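Local coordinates for twin-arginine translocation pathway signal (Rhodoferax ferrireducens, PDB 5IM2), which probably serves as the extracytoplasmic solute-binding component of a TRAP transporter, holding a small carboxylate such as benzoate in a cleft between two lobes, at residues Ser61-Asn66 and Pro232-Pro237; Glu341-Arg346 and Arg351-Thr356; Val49-His54 and Leu265-Ala270; Arg192-Gln197 and Ala257-Thr262. All blocks are in the same frame, centred on the assembly; numbering follows the deposited sequence.

Contact 1 (Ser61-Asn66 and Pro232-Pro237). With BEZ (benzoic acid), chain B.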
# COMPACT_ATOMS: atom_id res chain seq x y z
N SER A 61 -4.10 -2.78 14.80
CA SER A 61 -4.50 -2.81 13.41
C SER A 61 -4.42 -4.21 12.84
O SER A 61 -3.64 -5.04 13.32
CB SER A 61 -3.59 -1.90 12.58
OG SER A 61 -2.26 -2.39 12.62
N ASN A 62 -5.19 -4.44 11.77
CA ASN A 62 -5.12 -5.68 11.00
C ASN A 62 -3.69 -5.95 10.54
O ASN A 62 -3.21 -7.08 10.62
CB ASN A 62 -6.07 -5.60 9.79
CG ASN A 62 -5.90 -6.75 8.82
OD1 ASN A 62 -5.93 -7.93 9.22
ND2 ASN A 62 -5.76 -6.43 7.53
N VAL A 63 -2.99 -4.94 10.03
CA VAL A 63 -1.62 -5.16 9.56
C VAL A 63 -0.72 -5.63 10.69
O VAL A 63 0.01 -6.63 10.55
CB VAL A 63 -1.05 -3.90 8.90
CG1 VAL A 63 0.42 -4.11 8.64
CG2 VAL A 63 -1.77 -3.61 7.61
N TRP A 64 -0.66 -4.88 11.80
CA TRP A 64 0.26 -5.27 12.85
C TRP A 64 -0.06 -6.67 13.36
O TRP A 64 0.83 -7.52 13.49
CB TRP A 64 0.23 -4.27 13.99
CG TRP A 64 1.22 -4.52 15.11
CD1 TRP A 64 0.94 -4.99 16.36
CD2 TRP A 64 2.63 -4.24 15.11
NE1 TRP A 64 2.07 -5.05 17.11
CE2 TRP A 64 3.13 -4.59 16.36
CE3 TRP A 64 3.51 -3.74 14.15
CZ2 TRP A 64 4.47 -4.46 16.70
CZ3 TRP A 64 4.85 -3.60 14.49
CH2 TRP A 64 5.31 -3.96 15.75
N GLN A 65 -1.34 -6.92 13.66
CA GLN A 65 -1.74 -8.16 14.33
C GLN A 65 -1.63 -9.36 13.40
O GLN A 65 -1.19 -10.44 13.83
CB GLN A 65 -3.17 -8.04 14.85
CG GLN A 65 -3.39 -7.02 15.94
CD GLN A 65 -2.80 -7.43 17.25
OE1 GLN A 65 -2.74 -8.62 17.57
NE2 GLN A 65 -2.36 -6.44 18.04
N ASN A 66 -2.03 -9.21 12.14
CA ASN A 66 -2.17 -10.37 11.26
C ASN A 66 -1.13 -10.46 10.16
O ASN A 66 -1.08 -11.49 9.47
CB ASN A 66 -3.56 -10.35 10.60
CG ASN A 66 -4.66 -10.45 11.60
OD1 ASN A 66 -4.59 -11.24 12.55
ND2 ASN A 66 -5.69 -9.63 11.43
N PRO A 232 -8.17 1.77 1.72
CA PRO A 232 -8.87 0.48 1.68
C PRO A 232 -9.65 0.26 2.97
O PRO A 232 -9.38 0.88 4.00
CB PRO A 232 -7.74 -0.54 1.53
CG PRO A 232 -6.63 0.10 2.31
CD PRO A 232 -6.73 1.58 2.02
N TRP A 233 -10.59 -0.69 2.93
CA TRP A 233 -11.45 -0.97 4.06
C TRP A 233 -10.68 -1.46 5.27
O TRP A 233 -11.04 -1.13 6.41
CB TRP A 233 -12.51 -2.02 3.69
CG TRP A 233 -13.79 -1.47 3.14
CD1 TRP A 233 -14.35 -1.76 1.94
CD2 TRP A 233 -14.68 -0.54 3.78
NE1 TRP A 233 -15.53 -1.06 1.77
CE2 TRP A 233 -15.75 -0.30 2.89
CE3 TRP A 233 -14.66 0.13 5.00
CZ2 TRP A 233 -16.81 0.54 3.20
CZ3 TRP A 233 -15.71 0.98 5.30
CH2 TRP A 233 -16.77 1.17 4.40
N GLU A 234 -9.62 -2.24 5.05
CA GLU A 234 -9.04 -3.00 6.15
C GLU A 234 -8.44 -2.08 7.22
O GLU A 234 -8.46 -2.44 8.41
CB GLU A 234 -8.00 -3.99 5.61
CG GLU A 234 -6.78 -3.38 4.98
CD GLU A 234 -5.66 -3.00 5.95
OE1 GLU A 234 -5.61 -3.52 7.10
OE2 GLU A 234 -4.83 -2.16 5.51
N VAL A 235 -7.93 -0.91 6.82
CA VAL A 235 -7.20 -0.04 7.74
C VAL A 235 -8.12 0.91 8.47
O VAL A 235 -7.70 1.51 9.48
CB VAL A 235 -6.10 0.74 6.98
CG1 VAL A 235 -6.69 1.83 6.09
CG2 VAL A 235 -5.07 1.29 7.96
N VAL A 236 -9.36 1.02 8.03
CA VAL A 236 -10.23 2.11 8.50
C VAL A 236 -10.41 2.07 10.01
O VAL A 236 -10.28 3.12 10.66
CB VAL A 236 -11.57 2.05 7.74
CG1 VAL A 236 -12.74 2.73 8.49
CG2 VAL A 236 -11.41 2.59 6.37
N PRO A 237 -10.71 0.93 10.63
CA PRO A 237 -10.91 0.95 12.09
C PRO A 237 -9.66 1.27 12.88
O PRO A 237 -9.79 1.73 14.02
CB PRO A 237 -11.40 -0.47 12.40
CG PRO A 237 -11.73 -1.09 11.10
CD PRO A 237 -10.97 -0.40 10.04
C BEZ B . -2.50 4.40 3.41
O1 BEZ B . -3.41 4.71 2.59
O2 BEZ B . -1.64 5.25 3.72
C1 BEZ B . -2.49 3.04 4.04
C2 BEZ B . -1.48 2.70 4.93
C3 BEZ B . -1.51 1.44 5.52
C4 BEZ B . -2.51 0.54 5.20
C5 BEZ B . -3.50 0.88 4.30
C6 BEZ B . -3.49 2.15 3.71
O HOH W 1 -6.89 -2.17 10.83
O HOH W 2 -4.60 -2.40 9.24
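Asn62 and Glu234 extend their side chains toward one another and cross at about a right angle, amide and carboxylate planes turned 61° apart. The amide gives ND2 to Glu234 OE1 over 2.9 Å in an almost straight bond (N-H...O 168°). The acceptor lies in the plane of the amide, yet the amide comes to the carboxylate from above its plane. Asn62 OD1 is taken by Asn66 ND2 one turn on, at 2.8 Å, which fixes which way round the amide sits. Glu234 holds CG between its backbone N and carbonyl carbon (chi1 65°) and bends again at chi2, bringing the carboxylate to the start of helix 62-78. Val63 slants across Glu234, its CG2 3.9 Å from Glu234 OE1. Two waters also bridge the segments: one accepts from Asn62 N and donates to Glu234 O, while the other accepts from Val63 N and donates to Glu234 OE1 at 2.6 Å. The first-turn N-H groups thus face Glu234 through water, and would probably favour its negative charge. Glu234 OE2 accepts from Gln299 NE2 and lies 3.5 Å from C5 of benzoate, with Pro232 CD and Val235 CB also against the ligand ring. A helix start on one lobe bridged to a loop on the other, beside the ligand, is consistent with the closed, ligand-bound cleft of a two-lobed solute-binding protein.

Contact 2 (Glu341-Arg346 and Arg351-Thr356)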
# COMPACT_ATOMS: atom_id res chain seq x y z
N GLU A 341 5.18 8.91 -19.80
CA GLU A 341 6.01 10.02 -20.24
C GLU A 341 7.04 10.41 -19.18
O GLU A 341 8.21 10.68 -19.50
CB GLU A 341 5.10 11.18 -20.60
CG GLU A 341 5.77 12.34 -21.31
CD GLU A 341 4.76 13.30 -21.92
OE1 GLU A 341 3.55 13.14 -21.66
OE2 GLU A 341 5.18 14.22 -22.67
N ASP A 342 6.64 10.42 -17.90
CA ASP A 342 7.57 10.71 -16.81
C ASP A 342 8.68 9.66 -16.74
O ASP A 342 9.85 10.00 -16.46
CB ASP A 342 6.83 10.79 -15.48
CG ASP A 342 7.72 11.24 -14.36
OD1 ASP A 342 8.49 12.20 -14.57
OD2 ASP A 342 7.68 10.63 -13.27
N MET A 343 8.35 8.38 -16.94
CA MET A 343 9.38 7.34 -16.91
C MET A 343 10.36 7.53 -18.08
O MET A 343 11.57 7.37 -17.91
CB MET A 343 8.76 5.94 -16.97
CG MET A 343 7.91 5.55 -15.73
SD MET A 343 8.69 5.81 -14.12
CE MET A 343 7.84 7.33 -13.69
N ASN A 344 9.84 7.84 -19.26
CA ASN A 344 10.73 8.06 -20.40
C ASN A 344 11.69 9.21 -20.11
O ASN A 344 12.88 9.13 -20.45
CB ASN A 344 9.92 8.39 -21.66
CG ASN A 344 9.13 7.20 -22.18
OD1 ASN A 344 9.43 6.04 -21.89
ND2 ASN A 344 8.11 7.50 -22.98
N GLN A 345 11.19 10.30 -19.52
CA GLN A 345 12.07 11.42 -19.19
C GLN A 345 13.11 11.04 -18.14
O GLN A 345 14.15 11.69 -18.05
CB GLN A 345 11.24 12.60 -18.70
CG GLN A 345 10.58 13.37 -19.82
CD GLN A 345 9.23 13.94 -19.44
OE1 GLN A 345 8.90 14.08 -18.26
NE2 GLN A 345 8.43 14.26 -20.45
N ARG A 346 12.83 10.03 -17.31
CA ARG A 346 13.78 9.55 -16.32
C ARG A 346 14.77 8.54 -16.89
O ARG A 346 15.62 8.04 -16.15
CB ARG A 346 13.03 8.94 -15.14
CG ARG A 346 12.27 9.97 -14.37
CD ARG A 346 11.43 9.28 -13.33
NE ARG A 346 10.63 10.18 -12.53
CZ ARG A 346 10.99 10.69 -11.36
NH1 ARG A 346 12.17 10.39 -10.82
NH2 ARG A 346 10.17 11.50 -10.72
N ARG A 351 6.80 2.66 -21.63
CA ARG A 351 5.87 1.77 -22.32
C ARG A 351 6.14 0.31 -21.97
O ARG A 351 5.20 -0.45 -21.72
CB ARG A 351 6.00 1.99 -23.83
CG ARG A 351 5.15 1.06 -24.68
CD ARG A 351 3.70 1.11 -24.25
NE ARG A 351 3.25 2.49 -24.05
CZ ARG A 351 2.16 2.83 -23.38
NH1 ARG A 351 1.39 1.90 -22.82
NH2 ARG A 351 1.83 4.11 -23.25
N GLN A 352 7.42 -0.11 -21.94
CA GLN A 352 7.71 -1.49 -21.56
C GLN A 352 7.28 -1.76 -20.13
O GLN A 352 6.74 -2.83 -19.84
CB GLN A 352 9.20 -1.79 -21.72
CG GLN A 352 9.60 -3.25 -21.39
CD GLN A 352 8.98 -4.24 -22.34
OE1 GLN A 352 9.21 -4.18 -23.57
NE2 GLN A 352 8.18 -5.17 -21.79
N LEU A 353 7.51 -0.81 -19.21
CA LEU A 353 7.18 -1.08 -17.81
C LEU A 353 5.68 -1.28 -17.62
O LEU A 353 5.25 -2.15 -16.86
CB LEU A 353 7.68 0.06 -16.93
CG LEU A 353 9.21 0.18 -16.85
CD1 LEU A 353 9.54 1.46 -16.16
CD2 LEU A 353 9.89 -1.04 -16.13
N LEU A 354 4.87 -0.47 -18.30
CA LEU A 354 3.43 -0.60 -18.14
C LEU A 354 2.90 -1.87 -18.79
O LEU A 354 2.03 -2.55 -18.23
CB LEU A 354 2.74 0.63 -18.72
CG LEU A 354 1.21 0.62 -18.71
CD1 LEU A 354 0.67 0.59 -17.30
CD2 LEU A 354 0.67 1.83 -19.44
N THR A 355 3.45 -2.21 -19.96
CA THR A 355 3.12 -3.45 -20.65
C THR A 355 3.46 -4.66 -19.78
O THR A 355 2.64 -5.59 -19.62
CB THR A 355 3.86 -3.48 -22.00
OG1 THR A 355 3.41 -2.39 -22.80
CG2 THR A 355 3.59 -4.75 -22.77
N THR A 356 4.65 -4.66 -19.19
CA THR A 356 5.03 -5.77 -18.34
C THR A 356 4.11 -5.84 -17.13
O THR A 356 3.67 -6.94 -16.75
CB THR A 356 6.51 -5.62 -17.94
OG1 THR A 356 7.35 -5.85 -19.09
CG2 THR A 356 6.90 -6.54 -16.83
O HOH W 3 8.50 4.05 -23.42
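Asn344 and Arg351 bring the two backbones closest, CA to CA 8.2 Å, where the end of helix 334-345 meets the start of helix 350-367 after a short turn. The polar half of the contact runs through water: one molecule donates to Asn344 OD1 at 2.7 Å and accepts from Arg351 N at 2.8 Å. The same OD1 accepts from Gly350 N, so this amide oxygen serves the first turn of the next helix both directly and through solvent. On the buried side Met343 CG rests 4.4 Å from Leu353 CD1, a loose apolar touch. Met343 bends at chi2 (-50°), which turns SD away from Leu353, and CE continues away from it. Arg346 NE meets Asp342 OD2 at 3.1 Å from above the carboxylate plane, a salt bridge from the residue just past the helix back to its last turn; Asp342 OD2 has a second partner in Arg196. At the start of the other helix, Arg351 O is gripped by Thr355 N and OG1 from opposite faces of its plane. Leu353 also packs on Tyr148 and Met152 of helix 138-152, while Met343 lies on Arg196 of helix 196-205 and on Pro124.

Contact 3 (Val49-His54 and Leu265-Ala270); sequences VTLKFH and LAMNKA
Met267 reaches for Leu51 with its full length. From CB the chain goes on to CG, anti to the backbone N (chi1 -169°), and stays extended through SD, carrying the methyl group to the other strand. Its neighbour along the way is Ile111, which stands on the strand between. CE at the tip sits in the fork of Leu51, 4.1 Å from CD1 and 4.1 Å from CD2, and the two side chains cross at about a right angle. Leu51 has CG anti to its carbonyl carbon, which presents both methyls to this sulfur-methyl end. The backbones keep well apart, Phe53 CA and Met267 CA being the nearest pair at 9.0 Å, because strands 49-55 and 262-267 are not adjacent: strand 111-114 runs between them, parallel to the first and antiparallel to the second. The strand order 2-1-3-5-4 of this five-stranded sheet is that of a type II periplasmic binding-protein lobe, and Ile111 touches all four contact residues. Two residues further along strand 49-55, Phe53 meets Leu265 in the same second-neighbour fashion, CE2 to CD1 at 3.9 Å, again with side chains at about a right angle. Helix 62-78 packs over this end: Trp64 and Met72 touch Phe53, Trp71 touches Leu265, and the ring of His68 meets that of Phe53 edge-to-face.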
# COMPACT_ATOMS: atom_id res chain seq x y z
N VAL A 49 20.33 -13.43 17.40
CA VAL A 49 20.38 -12.09 16.82
C VAL A 49 19.04 -11.43 17.09
O VAL A 49 17.98 -12.06 16.98
CB VAL A 49 20.73 -12.15 15.32
CG1 VAL A 49 19.66 -12.87 14.51
CG2 VAL A 49 20.91 -10.76 14.78
N THR A 50 19.08 -10.17 17.50
CA THR A 50 17.87 -9.41 17.74
C THR A 50 17.78 -8.32 16.68
O THR A 50 18.69 -7.49 16.56
CB THR A 50 17.88 -8.83 19.16
OG1 THR A 50 18.18 -9.87 20.08
CG2 THR A 50 16.53 -8.22 19.52
N LEU A 51 16.71 -8.34 15.91
CA LEU A 51 16.49 -7.39 14.83
C LEU A 51 15.44 -6.37 15.26
O LEU A 51 14.41 -6.74 15.82
CB LEU A 51 16.02 -8.11 13.56
CG LEU A 51 16.97 -9.19 13.03
CD1 LEU A 51 16.30 -9.93 11.89
CD2 LEU A 51 18.30 -8.62 12.59
N LYS A 52 15.71 -5.10 14.97
CA LYS A 52 14.76 -4.03 15.23
C LYS A 52 13.84 -3.83 14.04
O LYS A 52 14.30 -3.61 12.91
CB LYS A 52 15.48 -2.73 15.55
CG LYS A 52 16.30 -2.81 16.80
CD LYS A 52 16.93 -1.44 17.10
CE LYS A 52 17.99 -1.54 18.19
NZ LYS A 52 19.28 -0.99 17.69
N PHE A 53 12.53 -3.89 14.30
CA PHE A 53 11.47 -3.73 13.29
C PHE A 53 10.69 -2.45 13.62
O PHE A 53 10.29 -2.25 14.76
CB PHE A 53 10.56 -4.95 13.33
CG PHE A 53 9.45 -4.96 12.30
CD1 PHE A 53 8.30 -4.20 12.48
CD2 PHE A 53 9.52 -5.80 11.21
CE1 PHE A 53 7.27 -4.24 11.57
CE2 PHE A 53 8.49 -5.84 10.28
CZ PHE A 53 7.36 -5.03 10.46
N HIS A 54 10.50 -1.56 12.62
CA HIS A 54 9.82 -0.29 12.83
C HIS A 54 8.77 -0.06 11.75
O HIS A 54 9.05 -0.28 10.57
CB HIS A 54 10.83 0.90 12.81
CG HIS A 54 10.36 2.16 13.47
ND1 HIS A 54 10.94 3.37 13.18
CD2 HIS A 54 9.44 2.40 14.43
CE1 HIS A 54 10.37 4.32 13.90
NE2 HIS A 54 9.45 3.75 14.67
N LEU A 265 8.68 -4.25 2.35
CA LEU A 265 9.26 -4.78 3.58
C LEU A 265 10.75 -4.84 3.27
O LEU A 265 11.18 -5.68 2.47
CB LEU A 265 8.70 -6.16 3.93
CG LEU A 265 9.22 -6.84 5.19
CD1 LEU A 265 8.76 -6.06 6.42
CD2 LEU A 265 8.70 -8.27 5.20
N ALA A 266 11.51 -3.93 3.86
CA ALA A 266 12.92 -3.75 3.53
C ALA A 266 13.83 -3.94 4.74
O ALA A 266 13.52 -3.48 5.85
CB ALA A 266 13.12 -2.34 2.93
N MET A 267 15.00 -4.55 4.51
CA MET A 267 15.99 -4.83 5.54
C MET A 267 17.30 -4.12 5.25
O MET A 267 17.70 -3.97 4.09
CB MET A 267 16.23 -6.36 5.65
CG MET A 267 17.04 -6.74 6.84
SD MET A 267 17.11 -8.53 7.07
CE MET A 267 18.13 -8.55 8.54
N ASN A 268 17.96 -3.65 6.31
CA ASN A 268 19.32 -3.14 6.20
C ASN A 268 20.25 -4.18 5.57
O ASN A 268 20.33 -5.32 6.03
CB ASN A 268 19.83 -2.76 7.60
CG ASN A 268 21.23 -2.26 7.59
OD1 ASN A 268 22.17 -2.99 7.95
ND2 ASN A 268 21.42 -1.01 7.19
N LYS A 269 21.00 -3.77 4.54
CA LYS A 269 21.86 -4.71 3.81
C LYS A 269 23.00 -5.22 4.69
O LYS A 269 23.32 -6.42 4.67
CB LYS A 269 22.41 -4.03 2.55
CG LYS A 269 22.72 -5.00 1.40
CD LYS A 269 22.44 -4.36 0.03
CE LYS A 269 23.03 -2.97 -0.07
NZ LYS A 269 23.31 -2.55 -1.47
N ALA A 270 23.64 -4.34 5.45
CA ALA A 270 24.72 -4.79 6.34
C ALA A 270 24.23 -5.83 7.34
O ALA A 270 24.90 -6.84 7.58
CB ALA A 270 25.30 -3.57 7.06

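Contact 4 (Arg192-Gln197 and Ala257-Thr262). With BEZ (benzoic acid), chain B.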
# COMPACT_ATOMS: atom_id res chain seq x y z
N ARG A 192 -7.78 13.22 0.76
CA ARG A 192 -6.45 12.67 1.03
C ARG A 192 -6.15 11.46 0.14
O ARG A 192 -6.99 10.58 -0.05
CB ARG A 192 -6.34 12.25 2.50
CG ARG A 192 -5.03 11.60 2.88
CD ARG A 192 -5.03 10.06 2.67
NE ARG A 192 -3.75 9.51 3.08
CZ ARG A 192 -3.45 8.21 3.05
NH1 ARG A 192 -4.34 7.30 2.61
NH2 ARG A 192 -2.26 7.83 3.45
N GLY A 193 -4.91 11.42 -0.35
CA GLY A 193 -4.35 10.21 -0.91
C GLY A 193 -2.98 9.92 -0.32
O GLY A 193 -2.31 10.81 0.23
N PRO A 194 -2.51 8.68 -0.47
CA PRO A 194 -1.25 8.29 0.17
C PRO A 194 0.02 8.63 -0.62
O PRO A 194 1.08 8.77 -0.00
CB PRO A 194 -1.42 6.77 0.31
CG PRO A 194 -2.32 6.38 -0.88
CD PRO A 194 -3.27 7.54 -0.99
N THR A 195 -0.08 8.73 -1.95
CA THR A 195 1.09 8.89 -2.81
C THR A 195 0.74 9.83 -3.97
O THR A 195 -0.43 10.03 -4.28
CB THR A 195 1.50 7.56 -3.39
OG1 THR A 195 0.48 7.15 -4.31
CG2 THR A 195 1.67 6.50 -2.30
N ARG A 196 1.77 10.29 -4.69
CA ARG A 196 1.54 11.23 -5.80
C ARG A 196 0.70 10.61 -6.92
O ARG A 196 -0.06 11.33 -7.58
CB ARG A 196 2.88 11.75 -6.33
CG ARG A 196 3.61 10.82 -7.27
CD ARG A 196 4.82 11.49 -7.93
NE ARG A 196 5.47 10.57 -8.86
CZ ARG A 196 6.17 10.93 -9.94
NH1 ARG A 196 6.33 12.22 -10.24
NH2 ARG A 196 6.70 10.00 -10.72
N GLN A 197 0.80 9.30 -7.21
CA GLN A 197 -0.06 8.82 -8.28
C GLN A 197 -1.52 8.81 -7.87
O GLN A 197 -2.39 9.00 -8.71
CB GLN A 197 0.33 7.41 -8.78
CG GLN A 197 1.55 7.33 -9.65
CD GLN A 197 1.65 8.41 -10.68
OE1 GLN A 197 0.66 8.74 -11.35
NE2 GLN A 197 2.85 8.93 -10.86
N ALA A 257 -10.72 -2.03 -9.67
CA ALA A 257 -10.28 -1.36 -8.46
C ALA A 257 -9.72 -0.01 -8.85
O ALA A 257 -8.77 0.07 -9.63
CB ALA A 257 -9.20 -2.18 -7.75
N LEU A 258 -10.28 1.05 -8.28
CA LEU A 258 -9.84 2.38 -8.67
C LEU A 258 -8.34 2.55 -8.47
O LEU A 258 -7.64 3.05 -9.35
CB LEU A 258 -10.62 3.44 -7.88
CG LEU A 258 -10.14 4.88 -8.16
CD1 LEU A 258 -10.42 5.24 -9.59
CD2 LEU A 258 -10.86 5.82 -7.23
N TYR A 259 -7.83 2.18 -7.29
CA TYR A 259 -6.39 2.25 -7.05
C TYR A 259 -6.01 1.26 -5.95
O TYR A 259 -6.85 0.78 -5.20
CB TYR A 259 -5.92 3.69 -6.66
CG TYR A 259 -6.14 3.96 -5.21
CD1 TYR A 259 -7.38 4.33 -4.72
CD2 TYR A 259 -5.10 3.78 -4.30
CE1 TYR A 259 -7.59 4.51 -3.36
CE2 TYR A 259 -5.31 3.97 -2.93
CZ TYR A 259 -6.55 4.33 -2.47
OH TYR A 259 -6.75 4.51 -1.12
N THR A 260 -4.71 1.01 -5.86
CA THR A 260 -4.10 0.44 -4.67
C THR A 260 -2.76 1.14 -4.44
O THR A 260 -2.24 1.86 -5.31
CB THR A 260 -3.96 -1.08 -4.79
OG1 THR A 260 -3.53 -1.60 -3.53
CG2 THR A 260 -2.98 -1.50 -5.88
N ALA A 261 -2.22 0.97 -3.24
CA ALA A 261 -0.91 1.49 -2.91
C ALA A 261 0.06 0.33 -2.71
O ALA A 261 -0.34 -0.76 -2.34
CB ALA A 261 -0.96 2.37 -1.65
N THR A 262 1.33 0.60 -2.97
CA THR A 262 2.39 -0.39 -2.81
C THR A 262 3.08 -0.23 -1.48
O THR A 262 3.19 0.87 -0.93
CB THR A 262 3.43 -0.29 -3.92
OG1 THR A 262 4.03 1.00 -3.93
CG2 THR A 262 2.79 -0.56 -5.23
C BEZ B . -2.50 4.40 3.41
O1 BEZ B . -3.41 4.71 2.59
O2 BEZ B . -1.64 5.25 3.72
C1 BEZ B . -2.49 3.04 4.04
C2 BEZ B . -1.48 2.70 4.93
C3 BEZ B . -1.51 1.44 5.52
C4 BEZ B . -2.51 0.54 5.20
C5 BEZ B . -3.50 0.88 4.30
C6 BEZ B . -3.49 2.15 3.71
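The carboxylate end of the benzoate pocket, in the cleft between the two lobes of this TRAP-type binding protein, brings Pro194 against Tyr259 and Ala261. Strand 190-193 and the residues after it belong to the six-stranded lobe; 257-262 is part of the linker that leaves strand 247-251 of that lobe and runs into strand 262-267 of the five-stranded one. Pro194 carries the packing through its CG, which lies 4.3 Å from Ala261 CB and 4.4 Å from Tyr259 CE2, so one ring carbon touches both a methyl group and an aromatic ring. These are plain apolar touches. Its CB faces the ligand, 3.7 Å from benzoate O1. The charge is handled by Arg192, whose guanidinium meets the carboxylate end-on with two bonds: NH1 to O1 at 2.8 Å and NH2 to O2 at 2.7 Å, both nearly straight (171° and 169°). Such a two-pronged arginine-carboxylate pair is the hallmark of carboxylate recognition in TRAP solute-binding proteins. Arg192 is bent at chi2 (-88°), which swings the guanidinium round toward the ligand. Ala230 O takes a further N-H from NH1 and Met212 O one from NH2, so backbone carbonyls hold the group in orientation. Tyr118 OH adds a bond to the ligand from outside the two segments. Within the linker, Thr260 points its CB away from 192-197, and its OG1 is hydrogen-bonded to His168 O. Over one face of the guanidinium, displaced toward its rim, stands Pro194 CA, 3.5 Å above the plane.

Contacts 1 and 4 both touch the benzoate, with centres 16 Å apart, and their segments alternate along the chain. Contact 3 encloses both in sequence: 49-54 comes before 61-66, and 265-270 follows soon after 257-262. It shares the five-stranded lobe with helix 62-78, which packs on strand 49-55 and so joins contacts 1 and 3. Contact 2, the last in the chain, lies on the opposite side of the chain's centre from contact 1, their centres 32 Å apart. It meets contact 4 through a salt bridge between their helices. The C-terminal helices are thereby linked to the helix that follows the ligand-binding Arg192.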